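Local coordinates for VP2 (Primate bocaparvovirus 1, PDB 7L0Y), which self-assembles, with its size variants, into the 60-subunit T=1 icosahedral capsid of human bocavirus 1, at residues 218-227 with 416-425. Numbering follows the deposited sequence.
Sequences FTFNFDCEWV and IAMDHPPGTI
Phe218, Phe220 and Phe222 meet Ile425, Pro422 and Met418 in an apolar packing contact between facing layers of the capsid protein's beta-barrel: strand 215-232 lies against the segment that leads from strand 416-418 into strand 424-429, the two running in opposite directions. No hydrogen bond joins them, and the Phe220 ring also rests on backbone of the facing segment. At the centre, Pro422 lies over one face of that ring in a CH-pi contact, its CA 3.7 Å from the ring centroid and only 11° off the normal. Phe220 CG stands anti to the backbone N (chi1 -180°), which carries the ring over Pro422. The carbonyl oxygen of His420 sits at the ring edge, near its plane, beside CZ.

The same proline serves a second ring: Pro422 CG approaches Phe222 CZ at 3.5 Å, while Phe220 CE2 lies over a face of Phe222, toward its rim, so the two aromatics and the proline interlock. The fold is the parvovirus jelly roll, and the two strands belong to its opposed sheets: 215-232 beside 95-118 in one, through backbone bonds of Phe218 with Val105 and Phe220 with Met103, and 424-429 beside 132-137 in the other. Phe218 CD2 thus touches Ile425 CD1 at 3.6 Å between the sheets, and both residues also rest on Ile134 and Cys136.

Beyond the prolines, Met418 bends at chi3 (68°) and brings its CE to 3.5 Å from Cys224 SG and to the edge of the Phe222 ring; Trp397 touches this methionine and Pro422 as well. At the end far from Phe218, Glu225, extended beyond CG, slides past Ile416 in the opposite direction, with OE2 beside Ile416 CG2, while OE1 makes a long, weak ion pair with Lys405 of a neighbouring subunit.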
loop_
_atom_site.group_PDB
_atom_site.type_symbol
_atom_site.label_atom_id
_atom_site.label_comp_id
_atom_site.label_asym_id
_atom_site.label_seq_id
_atom_site.Cartn_x
_atom_site.Cartn_y
_atom_site.Cartn_z
ATOM N N PHE A 218 70.868 1.904 51.944
ATOM C CA PHE A 218 71.659 2.157 50.749
ATOM C C PHE A 218 71.683 0.910 49.881
ATOM O O PHE A 218 71.787 -0.204 50.390
ATOM C CB PHE A 218 73.088 2.551 51.107
ATOM C CG PHE A 218 73.177 3.779 51.940
ATOM C CD1 PHE A 218 73.130 5.023 51.362
ATOM C CD2 PHE A 218 73.289 3.689 53.309
ATOM C CE1 PHE A 218 73.199 6.148 52.129
ATOM C CE2 PHE A 218 73.358 4.816 54.078
ATOM C CZ PHE A 218 73.317 6.048 53.487
ATOM N N THR A 219 71.584 1.096 48.571
ATOM C CA THR A 219 71.710 -0.001 47.625
ATOM C C THR A 219 72.795 0.307 46.607
ATOM O O THR A 219 73.053 1.461 46.267
ATOM C CB THR A 219 70.395 -0.298 46.900
ATOM O OG1 THR A 219 69.906 0.891 46.275
ATOM C CG2 THR A 219 69.363 -0.836 47.861
ATOM N N PHE A 220 73.444 -0.751 46.140
ATOM C CA PHE A 220 74.540 -0.628 45.198
ATOM C C PHE A 220 74.481 -1.807 44.244
ATOM O O PHE A 220 74.297 -2.943 44.676
ATOM C CB PHE A 220 75.881 -0.591 45.932
ATOM C CG PHE A 220 77.061 -0.455 45.031
ATOM C CD1 PHE A 220 77.456 0.783 44.576
ATOM C CD2 PHE A 220 77.777 -1.569 44.635
ATOM C CE1 PHE A 220 78.538 0.909 43.753
ATOM C CE2 PHE A 220 78.857 -1.448 43.805
ATOM C CZ PHE A 220 79.237 -0.209 43.365
ATOM N N ASN A 221 74.639 -1.537 42.958
ATOM C CA ASN A 221 74.690 -2.583 41.945
ATOM C C ASN A 221 76.121 -2.726 41.462
ATOM O O ASN A 221 76.658 -1.825 40.816
ATOM C CB ASN A 221 73.751 -2.282 40.785
ATOM C CG ASN A 221 72.308 -2.381 41.178
ATOM O OD1 ASN A 221 71.517 -1.483 40.914
ATOM N ND2 ASN A 221 71.948 -3.485 41.807
ATOM N N PHE A 222 76.734 -3.855 41.789
ATOM C CA PHE A 222 78.051 -4.177 41.267
ATOM C C PHE A 222 77.980 -4.480 39.781
ATOM O O PHE A 222 77.146 -5.267 39.329
ATOM C CB PHE A 222 78.627 -5.391 41.982
ATOM C CG PHE A 222 78.988 -5.160 43.404
ATOM C CD1 PHE A 222 80.256 -4.730 43.744
ATOM C CD2 PHE A 222 78.073 -5.388 44.407
ATOM C CE1 PHE A 222 80.601 -4.533 45.051
ATOM C CE2 PHE A 222 78.413 -5.190 45.717
ATOM C CZ PHE A 222 79.674 -4.759 46.042
ATOM N N ASP A 223 78.863 -3.855 39.019
ATOM C CA ASP A 223 79.240 -4.355 37.706
ATOM C C ASP A 223 80.711 -4.753 37.815
ATOM O O ASP A 223 81.599 -3.902 37.852
ATOM C CB ASP A 223 78.996 -3.312 36.621
ATOM C CG ASP A 223 79.287 -3.841 35.239
ATOM O OD1 ASP A 223 78.563 -4.756 34.797
ATOM O OD2 ASP A 223 80.235 -3.345 34.595
ATOM N N CYS A 224 80.965 -6.056 37.857
ATOM C CA CYS A 224 82.227 -6.563 38.366
ATOM C C CYS A 224 82.786 -7.672 37.496
ATOM O O CYS A 224 82.056 -8.429 36.855
ATOM C CB CYS A 224 82.092 -7.084 39.802
ATOM S SG CYS A 224 81.910 -5.805 41.040
ATOM N N GLU A 225 84.109 -7.753 37.496
ATOM C CA GLU A 225 84.780 -8.897 36.912
ATOM C C GLU A 225 84.744 -10.059 37.890
ATOM O O GLU A 225 84.699 -9.869 39.108
ATOM C CB GLU A 225 86.222 -8.547 36.551
ATOM C CG GLU A 225 87.087 -8.200 37.740
ATOM C CD GLU A 225 88.481 -7.752 37.339
ATOM O OE1 GLU A 225 88.886 -8.001 36.183
ATOM O OE2 GLU A 225 89.177 -7.152 38.184
ATOM N N TRP A 226 84.762 -11.266 37.349
ATOM C CA TRP A 226 84.709 -12.455 38.179
ATOM C C TRP A 226 86.033 -12.678 38.887
ATOM O O TRP A 226 87.105 -12.470 38.318
ATOM C CB TRP A 226 84.399 -13.665 37.321
ATOM C CG TRP A 226 83.096 -13.620 36.652
ATOM C CD1 TRP A 226 82.826 -13.061 35.450
ATOM C CD2 TRP A 226 81.886 -14.222 37.098
ATOM N NE1 TRP A 226 81.512 -13.245 35.129
ATOM C CE2 TRP A 226 80.912 -13.964 36.124
ATOM C CE3 TRP A 226 81.527 -14.945 38.232
ATOM C CZ2 TRP A 226 79.606 -14.400 36.249
ATOM C CZ3 TRP A 226 80.238 -15.379 38.352
ATOM C CH2 TRP A 226 79.291 -15.108 37.371
ATOM N N VAL A 227 85.954 -13.103 40.135
ATOM C CA VAL A 227 87.078 -13.744 40.799
ATOM C C VAL A 227 86.977 -15.244 40.561
ATOM O O VAL A 227 85.982 -15.880 40.920
ATOM C CB VAL A 227 87.134 -13.389 42.293
ATOM C CG1 VAL A 227 85.787 -13.361 42.872
ATOM C CG2 VAL A 227 87.946 -14.428 43.038
ATOM N N ILE A 416 90.263 -6.613 43.914
ATOM C CA ILE A 416 89.739 -6.314 42.590
ATOM C C ILE A 416 89.705 -4.806 42.412
ATOM O O ILE A 416 89.021 -4.102 43.160
ATOM C CB ILE A 416 88.342 -6.919 42.399
ATOM C CG1 ILE A 416 88.426 -8.437 42.472
ATOM C CG2 ILE A 416 87.748 -6.473 41.082
ATOM C CD1 ILE A 416 87.100 -9.100 42.640
ATOM N N ALA A 417 90.427 -4.308 41.418
ATOM C CA ALA A 417 90.386 -2.889 41.097
ATOM C C ALA A 417 89.049 -2.569 40.450
ATOM O O ALA A 417 88.667 -3.198 39.460
ATOM C CB ALA A 417 91.538 -2.510 40.174
ATOM N N MET A 418 88.334 -1.606 41.014
ATOM C CA MET A 418 87.019 -1.226 40.528
ATOM C C MET A 418 87.003 0.259 40.233
ATOM O O MET A 418 87.629 1.046 40.947
ATOM C CB MET A 418 85.919 -1.563 41.535
ATOM C CG MET A 418 85.636 -3.033 41.686
ATOM S SD MET A 418 84.299 -3.313 42.848
ATOM C CE MET A 418 82.931 -2.624 41.921
ATOM N N ASP A 419 86.288 0.635 39.176
ATOM C CA ASP A 419 86.131 2.045 38.853
ATOM C C ASP A 419 85.265 2.755 39.883
ATOM O O ASP A 419 85.601 3.854 40.335
ATOM C CB ASP A 419 85.556 2.181 37.447
ATOM C CG ASP A 419 84.278 1.393 37.263
ATOM O OD1 ASP A 419 83.723 0.901 38.268
ATOM O OD2 ASP A 419 83.839 1.243 36.105
ATOM N N HIS A 420 84.156 2.139 40.278
ATOM C CA HIS A 420 83.271 2.680 41.305
ATOM C C HIS A 420 82.919 1.573 42.283
ATOM O O HIS A 420 81.890 0.904 42.143
ATOM C CB HIS A 420 82.017 3.291 40.688
ATOM C CG HIS A 420 82.309 4.416 39.750
ATOM N ND1 HIS A 420 82.780 5.636 40.181
ATOM C CD2 HIS A 420 82.228 4.495 38.402
ATOM C CE1 HIS A 420 82.967 6.424 39.138
ATOM N NE2 HIS A 420 82.637 5.756 38.047
ATOM N N PRO A 421 83.755 1.354 43.287
ATOM C CA PRO A 421 83.403 0.439 44.358
ATOM C C PRO A 421 82.247 0.996 45.165
ATOM O O PRO A 421 81.875 2.164 44.994
ATOM C CB PRO A 421 84.691 0.365 45.188
ATOM C CG PRO A 421 85.361 1.638 44.933
ATOM C CD PRO A 421 85.058 1.993 43.517
ATOM N N PRO A 422 81.622 0.185 46.016
ATOM C CA PRO A 422 80.549 0.704 46.870
ATOM C C PRO A 422 80.981 1.952 47.614
ATOM O O PRO A 422 82.114 2.033 48.093
ATOM C CB PRO A 422 80.282 -0.453 47.836
ATOM C CG PRO A 422 80.736 -1.640 47.124
ATOM C CD PRO A 422 81.895 -1.233 46.292
ATOM N N GLY A 423 80.096 2.938 47.703
ATOM C CA GLY A 423 80.459 4.173 48.368
ATOM C C GLY A 423 80.623 3.969 49.861
ATOM O O GLY A 423 79.963 3.125 50.469
ATOM N N THR A 424 81.523 4.743 50.450
ATOM C CA THR A 424 81.702 4.707 51.892
ATOM C C THR A 424 80.537 5.397 52.582
ATOM O O THR A 424 80.138 6.496 52.198
ATOM C CB THR A 424 83.009 5.382 52.285
ATOM O OG1 THR A 424 84.104 4.641 51.741
ATOM C CG2 THR A 424 83.142 5.446 53.781
ATOM N N ILE A 425 79.995 4.752 53.599
ATOM C CA ILE A 425 78.983 5.366 54.439
ATOM C C ILE A 425 79.689 6.061 55.589
ATOM O O ILE A 425 80.376 5.422 56.387
ATOM C CB ILE A 425 77.980 4.330 54.951
ATOM C CG1 ILE A 425 77.259 3.683 53.781
ATOM C CG2 ILE A 425 76.979 4.992 55.863
ATOM C CD1 ILE A 425 76.536 2.442 54.160
#